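Trans-4-hydroxy-L-proline dehydratase (Clostridioides difficile 70-100-2010, PDB 6VXC) uses glycyl radical chemistry to dehydrate trans-4-hydroxy-L-proline to (S)-1-pyrroline-5-carboxylate in the anaerobic degradation of hydroxyproline. Local coordinates at residues 21-25 against 388-392; 24-29 against 328-333; 87-91 against 280-285. All coordinates share one frame; numbering follows the deposited sequence.

Interaction 1 (21-25 against 388-392); sequences MARGT and DEMKL
The guanidinium of R23 has K391 CD over one face, 3.5 Å above its plane and displaced toward the rim, and takes E389 O and a water at its edge. R23 NH1 donates to E389 O at 2.9 Å; the oxygen lies in the guanidinium plane, yet the donor stands 42° out of the carbonyl plane, so the bond misses the lone pair. The water accepts from R23 NH1 at 3.2 Å. R23 NH2 and K391 NZ come within 4.6 Å, a like-charge approach near solvent. The carboxylate of E389 is turned 46° from the guanidinium and meets the backbone instead: G24 N donates to E389 OE2 (3.0 Å) on its anti side. A bend at chi2 (69°) turns the carboxylate to the backbone of the 21-25 loop. Helix 378-390 ends here, with K391 leaving helical geometry at positive phi, and it joins parallel neighbouring strands 362-366 and 396-401 in a beta-alpha-beta crossover. Its last carbonyls are gripped by arginines, E389 O by R23 and M390 O by R33. A second water bridges E389 OE1 (2.8 Å) to T25 OG1, whose hydroxyl also bonds E332. On the buried flank M390 SD packs on G24 CA at 3.9 Å.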
# COMPACT_ATOMS: atom_id res chain seq x y z
N MET A 21 0.24 -26.95 18.40
CA MET A 21 0.51 -26.07 19.56
C MET A 21 0.20 -24.60 19.17
O MET A 21 -0.81 -24.27 18.58
CB MET A 21 2.02 -26.22 19.86
N ALA A 22 1.07 -23.74 19.61
CA ALA A 22 1.20 -22.34 19.37
C ALA A 22 1.97 -22.17 18.08
O ALA A 22 2.84 -22.94 17.80
CB ALA A 22 1.97 -21.74 20.52
N ARG A 23 1.66 -21.13 17.33
CA ARG A 23 2.33 -20.88 16.08
C ARG A 23 3.74 -20.37 16.30
O ARG A 23 4.01 -19.66 17.19
CB ARG A 23 1.49 -19.99 15.18
CG ARG A 23 0.31 -20.67 14.57
CD ARG A 23 -0.51 -19.77 13.65
NE ARG A 23 -1.58 -20.49 13.02
CZ ARG A 23 -1.47 -21.24 11.96
NH1 ARG A 23 -0.33 -21.40 11.37
NH2 ARG A 23 -2.51 -21.85 11.50
N GLY A 24 4.62 -20.76 15.40
CA GLY A 24 6.05 -20.48 15.53
C GLY A 24 6.73 -21.84 15.48
O GLY A 24 6.29 -22.80 16.10
N THR A 25 7.80 -21.93 14.69
CA THR A 25 8.49 -23.21 14.53
C THR A 25 9.34 -23.55 15.74
O THR A 25 9.52 -24.73 16.06
CB THR A 25 9.36 -23.16 13.26
OG1 THR A 25 8.53 -22.86 12.13
CG2 THR A 25 10.07 -24.48 13.00
N ASP A 388 3.44 -19.42 6.16
CA ASP A 388 2.48 -20.47 6.49
C ASP A 388 2.40 -20.68 8.00
O ASP A 388 1.32 -20.59 8.60
CB ASP A 388 2.92 -21.74 5.76
CG ASP A 388 1.87 -22.84 5.72
OD1 ASP A 388 0.68 -22.60 6.03
OD2 ASP A 388 2.27 -23.96 5.32
N GLU A 389 3.55 -20.90 8.64
CA GLU A 389 3.55 -21.15 10.08
C GLU A 389 3.06 -19.94 10.87
O GLU A 389 2.22 -20.07 11.76
CB GLU A 389 4.96 -21.53 10.55
CG GLU A 389 5.05 -21.74 12.07
CD GLU A 389 4.29 -22.98 12.54
OE1 GLU A 389 4.31 -23.99 11.82
OE2 GLU A 389 3.66 -22.93 13.62
N MET A 390 3.58 -18.74 10.57
CA MET A 390 3.33 -17.59 11.44
C MET A 390 1.89 -17.07 11.33
O MET A 390 1.34 -16.57 12.33
CB MET A 390 4.31 -16.47 11.11
CG MET A 390 5.79 -16.84 11.38
SD MET A 390 6.10 -17.52 13.03
CE MET A 390 6.08 -16.04 14.03
N LYS A 391 1.27 -17.16 10.17
CA LYS A 391 -0.09 -16.68 9.92
C LYS A 391 -0.31 -15.28 10.53
O LYS A 391 -1.23 -15.04 11.31
CB LYS A 391 -1.11 -17.69 10.45
CG LYS A 391 -2.53 -17.49 9.89
CD LYS A 391 -3.56 -18.50 10.42
CE LYS A 391 -4.95 -18.17 9.88
NZ LYS A 391 -5.98 -19.22 10.15
N LEU A 392 0.54 -14.34 10.11
CA LEU A 392 0.47 -12.94 10.53
C LEU A 392 0.08 -12.07 9.34
O LEU A 392 0.55 -12.28 8.22
CB LEU A 392 1.81 -12.47 11.10
CG LEU A 392 2.31 -13.19 12.36
CD1 LEU A 392 3.74 -12.77 12.68
CD2 LEU A 392 1.37 -13.00 13.57
O HOH W 1 0.32 -23.66 9.21
O HOH W 2 6.94 -24.74 11.21

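Interaction 2 (24-29 against 328-333); sequences GTFERT and QELLEC
Backbones of 24-29 and 328-333 come nearest at T29 and C333, their CA atoms 6.3 Å apart, where the first turn of helix 27-38 reaches helix 324-339. E332 carries most of the polar contact. E332 OE1 accepts from T25 N at 2.9 Å on the syn side, and from T29 OG1 at 2.7 Å nearly along the C-O axis. E332 OE2 accepts from T25 OG1 at a very short 2.5 Å and from Q328 NE2, which comes from one turn earlier on the anti side. Four bonds thus fix the rotation of this buried carboxylate, and, lying by the N-terminus of helix 27-38, it would be expected to favour the charged form. T29 OG1, set between backbone N and carbonyl carbon (chi1 59°), also accepts from F26 N, the N-cap residue; this is the N3-to-N-cap half of a capping box. E329 makes the salt bridge: R28 NE donates to E329 OE1 at 2.8 Å, in the guanidinium plane but 57° above the carboxylate plane, and a water links R28 NH1 to the same oxygen. The F26 ring rests obliquely on E329, F26 CE2 lying 3.7 Å from E329 CB. R28 continues to D257 and the carbonyl of G86, while L88 lies against R28, E329 and C333. T25 and E332 also touch helix 378-390, and L330 turns to helix 276-293, so helix 324-339 is packed between those two helices.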
# COMPACT_ATOMS: atom_id res chain seq x y z
N GLY A 24 4.62 -20.76 15.40
CA GLY A 24 6.05 -20.48 15.53
C GLY A 24 6.73 -21.84 15.48
O GLY A 24 6.29 -22.80 16.10
N THR A 25 7.80 -21.93 14.69
CA THR A 25 8.49 -23.21 14.53
C THR A 25 9.34 -23.55 15.74
O THR A 25 9.52 -24.73 16.06
CB THR A 25 9.36 -23.16 13.26
OG1 THR A 25 8.53 -22.86 12.13
CG2 THR A 25 10.07 -24.48 13.00
N PHE A 26 9.82 -22.55 16.47
CA PHE A 26 10.69 -22.76 17.61
C PHE A 26 10.11 -22.11 18.85
O PHE A 26 9.26 -21.22 18.77
CB PHE A 26 12.10 -22.23 17.31
CG PHE A 26 12.63 -22.73 16.01
CD1 PHE A 26 13.22 -23.98 15.93
CD2 PHE A 26 12.47 -21.99 14.86
CE1 PHE A 26 13.69 -24.47 14.73
CE2 PHE A 26 12.94 -22.46 13.65
CZ PHE A 26 13.55 -23.72 13.58
N GLU A 27 10.58 -22.59 20.00
CA GLU A 27 10.11 -22.01 21.25
C GLU A 27 10.33 -20.50 21.28
O GLU A 27 9.45 -19.75 21.72
CB GLU A 27 10.84 -22.66 22.43
CG GLU A 27 10.53 -24.12 22.65
CD GLU A 27 9.06 -24.37 22.92
OE1 GLU A 27 8.54 -23.80 23.90
OE2 GLU A 27 8.42 -25.11 22.15
N ARG A 28 11.47 -20.04 20.78
CA ARG A 28 11.72 -18.60 20.73
C ARG A 28 10.63 -17.86 19.97
O ARG A 28 10.03 -16.91 20.48
CB ARG A 28 13.09 -18.32 20.11
CG ARG A 28 13.43 -16.83 20.01
CD ARG A 28 14.57 -16.59 19.03
NE ARG A 28 15.79 -17.34 19.36
CZ ARG A 28 16.64 -17.01 20.32
NH1 ARG A 28 17.71 -17.78 20.53
NH2 ARG A 28 16.45 -15.93 21.06
N THR A 29 10.34 -18.30 18.74
CA THR A 29 9.44 -17.54 17.88
C THR A 29 7.98 -17.71 18.29
O THR A 29 7.18 -16.80 18.08
CB THR A 29 9.66 -17.92 16.41
OG1 THR A 29 9.44 -19.31 16.22
CG2 THR A 29 11.09 -17.57 15.98
N GLN A 328 15.34 -19.97 8.96
CA GLN A 328 13.91 -19.83 9.14
C GLN A 328 13.59 -19.11 10.43
O GLN A 328 12.69 -18.26 10.47
CB GLN A 328 13.23 -21.19 9.12
CG GLN A 328 11.73 -21.09 9.34
CD GLN A 328 10.99 -22.40 9.05
OE1 GLN A 328 11.57 -23.36 8.53
NE2 GLN A 328 9.70 -22.42 9.36
N GLU A 329 14.32 -19.43 11.51
CA GLU A 329 14.09 -18.80 12.80
C GLU A 329 14.28 -17.29 12.70
O GLU A 329 13.50 -16.51 13.27
CB GLU A 329 15.01 -19.41 13.86
CG GLU A 329 14.84 -18.79 15.26
CD GLU A 329 15.77 -19.40 16.32
OE1 GLU A 329 15.38 -19.46 17.50
OE2 GLU A 329 16.89 -19.80 15.98
N LEU A 330 15.32 -16.86 11.99
CA LEU A 330 15.58 -15.43 11.85
C LEU A 330 14.46 -14.74 11.07
O LEU A 330 14.06 -13.62 11.41
CB LEU A 330 16.94 -15.19 11.19
CG LEU A 330 18.12 -15.47 12.12
CD1 LEU A 330 19.42 -15.60 11.35
CD2 LEU A 330 18.23 -14.37 13.16
N LEU A 331 13.93 -15.40 10.04
CA LEU A 331 12.82 -14.83 9.29
C LEU A 331 11.53 -14.81 10.08
O LEU A 331 10.73 -13.88 9.93
CB LEU A 331 12.63 -15.58 7.97
CG LEU A 331 13.68 -15.24 6.93
CD1 LEU A 331 13.54 -16.09 5.70
CD2 LEU A 331 13.60 -13.75 6.57
N GLU A 332 11.29 -15.82 10.93
CA GLU A 332 10.13 -15.75 11.81
C GLU A 332 10.26 -14.59 12.77
O GLU A 332 9.27 -13.90 13.06
CB GLU A 332 9.94 -17.08 12.55
CG GLU A 332 9.39 -18.18 11.63
CD GLU A 332 9.13 -19.55 12.28
OE1 GLU A 332 9.24 -19.69 13.52
OE2 GLU A 332 8.79 -20.48 11.51
N CYS A 333 11.47 -14.32 13.24
CA CYS A 333 11.70 -13.13 14.05
C CYS A 333 11.37 -11.87 13.26
O CYS A 333 10.69 -10.98 13.77
CB CYS A 333 13.15 -13.09 14.54
SG CYS A 333 13.59 -14.28 15.83
O HOH W 3 17.63 -20.17 19.00

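Interaction 3 (87-91 against 280-285)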
# COMPACT_ATOMS: atom_id res chain seq x y z
N GLU A 87 14.37 -11.78 21.53
CA GLU A 87 14.64 -11.28 20.20
C GLU A 87 16.03 -11.68 19.72
O GLU A 87 16.98 -11.79 20.49
CB GLU A 87 14.49 -9.76 20.15
CG GLU A 87 13.04 -9.34 20.10
CD GLU A 87 12.86 -7.85 19.91
OE1 GLU A 87 13.76 -7.07 20.31
OE2 GLU A 87 11.82 -7.47 19.33
N LEU A 88 16.12 -11.92 18.42
CA LEU A 88 17.37 -11.96 17.68
C LEU A 88 17.55 -10.76 16.77
O LEU A 88 18.69 -10.35 16.53
CB LEU A 88 17.45 -13.25 16.84
CG LEU A 88 17.55 -14.60 17.57
CD1 LEU A 88 17.48 -15.77 16.59
CD2 LEU A 88 18.83 -14.69 18.38
N ILE A 89 16.46 -10.18 16.27
CA ILE A 89 16.45 -8.94 15.50
C ILE A 89 15.81 -7.86 16.37
O ILE A 89 14.72 -8.07 16.89
CB ILE A 89 15.67 -9.09 14.18
CG1 ILE A 89 16.25 -10.23 13.34
CG2 ILE A 89 15.63 -7.76 13.39
CD1 ILE A 89 17.69 -10.01 12.94
N VAL A 90 16.46 -6.70 16.48
CA VAL A 90 16.02 -5.66 17.40
C VAL A 90 15.66 -4.38 16.65
O VAL A 90 16.17 -4.11 15.55
CB VAL A 90 17.08 -5.35 18.49
CG1 VAL A 90 17.40 -6.59 19.32
CG2 VAL A 90 18.32 -4.76 17.85
N GLY A 91 14.79 -3.59 17.27
CA GLY A 91 14.32 -2.33 16.72
C GLY A 91 12.80 -2.23 16.73
O GLY A 91 12.10 -3.11 16.22
N ILE A 280 19.63 -9.29 7.62
CA ILE A 280 18.27 -9.06 8.10
C ILE A 280 18.24 -7.89 9.08
O ILE A 280 17.34 -7.05 9.03
CB ILE A 280 17.68 -10.35 8.70
CG1 ILE A 280 17.44 -11.39 7.59
CG2 ILE A 280 16.43 -10.04 9.51
CD1 ILE A 280 17.03 -12.74 8.12
N GLN A 281 19.22 -7.83 9.99
CA GLN A 281 19.24 -6.74 10.95
C GLN A 281 19.50 -5.40 10.26
O GLN A 281 18.91 -4.39 10.64
CB GLN A 281 20.30 -7.00 12.03
CG GLN A 281 20.42 -5.91 13.11
CD GLN A 281 19.17 -5.80 14.00
OE1 GLN A 281 18.95 -6.63 14.87
NE2 GLN A 281 18.38 -4.74 13.80
N MET A 282 20.36 -5.38 9.24
CA MET A 282 20.56 -4.16 8.46
C MET A 282 19.25 -3.71 7.83
O MET A 282 18.87 -2.54 7.94
CB MET A 282 21.65 -4.37 7.39
CG MET A 282 21.75 -3.27 6.32
SD MET A 282 22.39 -1.67 6.93
CE MET A 282 24.12 -1.86 6.52
N TYR A 283 18.53 -4.62 7.17
CA TYR A 283 17.26 -4.23 6.59
C TYR A 283 16.34 -3.64 7.65
O TYR A 283 15.72 -2.59 7.43
CB TYR A 283 16.54 -5.38 5.88
CG TYR A 283 15.14 -4.89 5.59
CD1 TYR A 283 14.89 -4.04 4.53
CD2 TYR A 283 14.11 -5.14 6.49
CE1 TYR A 283 13.65 -3.51 4.31
CE2 TYR A 283 12.85 -4.60 6.28
CZ TYR A 283 12.64 -3.79 5.20
OH TYR A 283 11.40 -3.26 4.99
N TRP A 284 16.23 -4.30 8.81
CA TRP A 284 15.25 -3.86 9.80
C TRP A 284 15.61 -2.50 10.39
O TRP A 284 14.71 -1.70 10.67
CB TRP A 284 15.07 -4.90 10.91
CG TRP A 284 13.90 -4.50 11.76
CD1 TRP A 284 13.92 -4.11 13.06
CD2 TRP A 284 12.54 -4.37 11.32
NE1 TRP A 284 12.66 -3.77 13.48
CE2 TRP A 284 11.79 -3.93 12.43
CE3 TRP A 284 11.88 -4.61 10.11
CZ2 TRP A 284 10.42 -3.69 12.36
CZ3 TRP A 284 10.50 -4.38 10.05
CH2 TRP A 284 9.79 -3.93 11.17
N PHE A 285 16.90 -2.23 10.60
CA PHE A 285 17.31 -0.90 11.06
C PHE A 285 16.93 0.17 10.04
O PHE A 285 16.43 1.24 10.40
CB PHE A 285 18.82 -0.88 11.32
CG PHE A 285 19.23 -1.38 12.68
CD1 PHE A 285 18.37 -1.26 13.78
CD2 PHE A 285 20.48 -1.95 12.88
CE1 PHE A 285 18.75 -1.72 15.04
CE2 PHE A 285 20.88 -2.42 14.14
CZ PHE A 285 20.02 -2.30 15.23
O HOH W 4 20.74 -8.41 15.94
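I89 presses its branches into a hollow on helix 276-293 lined by I280, Q281 and W284. I89 CD1 meets I280 CG2 at 3.7 Å, the two side chains crossing at about a right angle, while I89 CG2, anti to the backbone N, reaches W284 CB at 3.8 Å and touches Q281 OE1 as well. Next along the loop, V90 CG2 fits between Q281 OE1 and F285 CZ, 4.0 Å from the latter, and the V90 and F285 side chains run side by side in the same direction. The ridge between these two hollows is Q281. Its chain bends at chi2 (66°), laying the amide along V90 so that both its ends are used: V90 N donates to Q281 OE1, and Q281 NE2 donates to V90 O at 2.9 Å with an N-H...O angle of 170°. Both bonds lie in the carbonyl plane on a lone pair, the geometry of a well-formed two-bond pairing of side-chain amide and backbone. Within the helix, F285 offers the centre of one ring face to Q281 NE2, 3.1 Å above the plane, so the amide is held between ring and loop. A water fastens Q281 OE1 to L88 O.

At G91, which has no side chain, the indole edge can come close: W284 NE1 donates to G91 O at 2.9 Å, in the ring plane though 47° above the carbonyl plane. H287 stacks on W284 and F338 meets it edge-to-face. This is a buried, extended loop docked on a helix by side-chain bonds to its backbone, within the largely helical part of the pyruvate formate lyase-like region, away from the annotated catalytic residues.

Overall arrangement
Burial rises from interaction 1 to interaction 3. Interaction 1 is partly buried, charged and watered; interaction 2 is buried yet dominated by carboxylates; interaction 3 is wholly buried, with apolar branches and neutral amide and indole donors. Interactions 1 and 2 share G24 and T25, their centres about 9 Å apart, so one N-terminal segment is held by helices 378-390 and 324-339, and M390 SD packs on E332 CG at 3.6 Å. Interaction 3, about 14 Å from interaction 2 between centres, touches it through L88 and I280 against R28, L330 and L331. Interactions 1 and 3 do not meet; their nearest atoms are about 11 Å apart, with helix 324-339 between them.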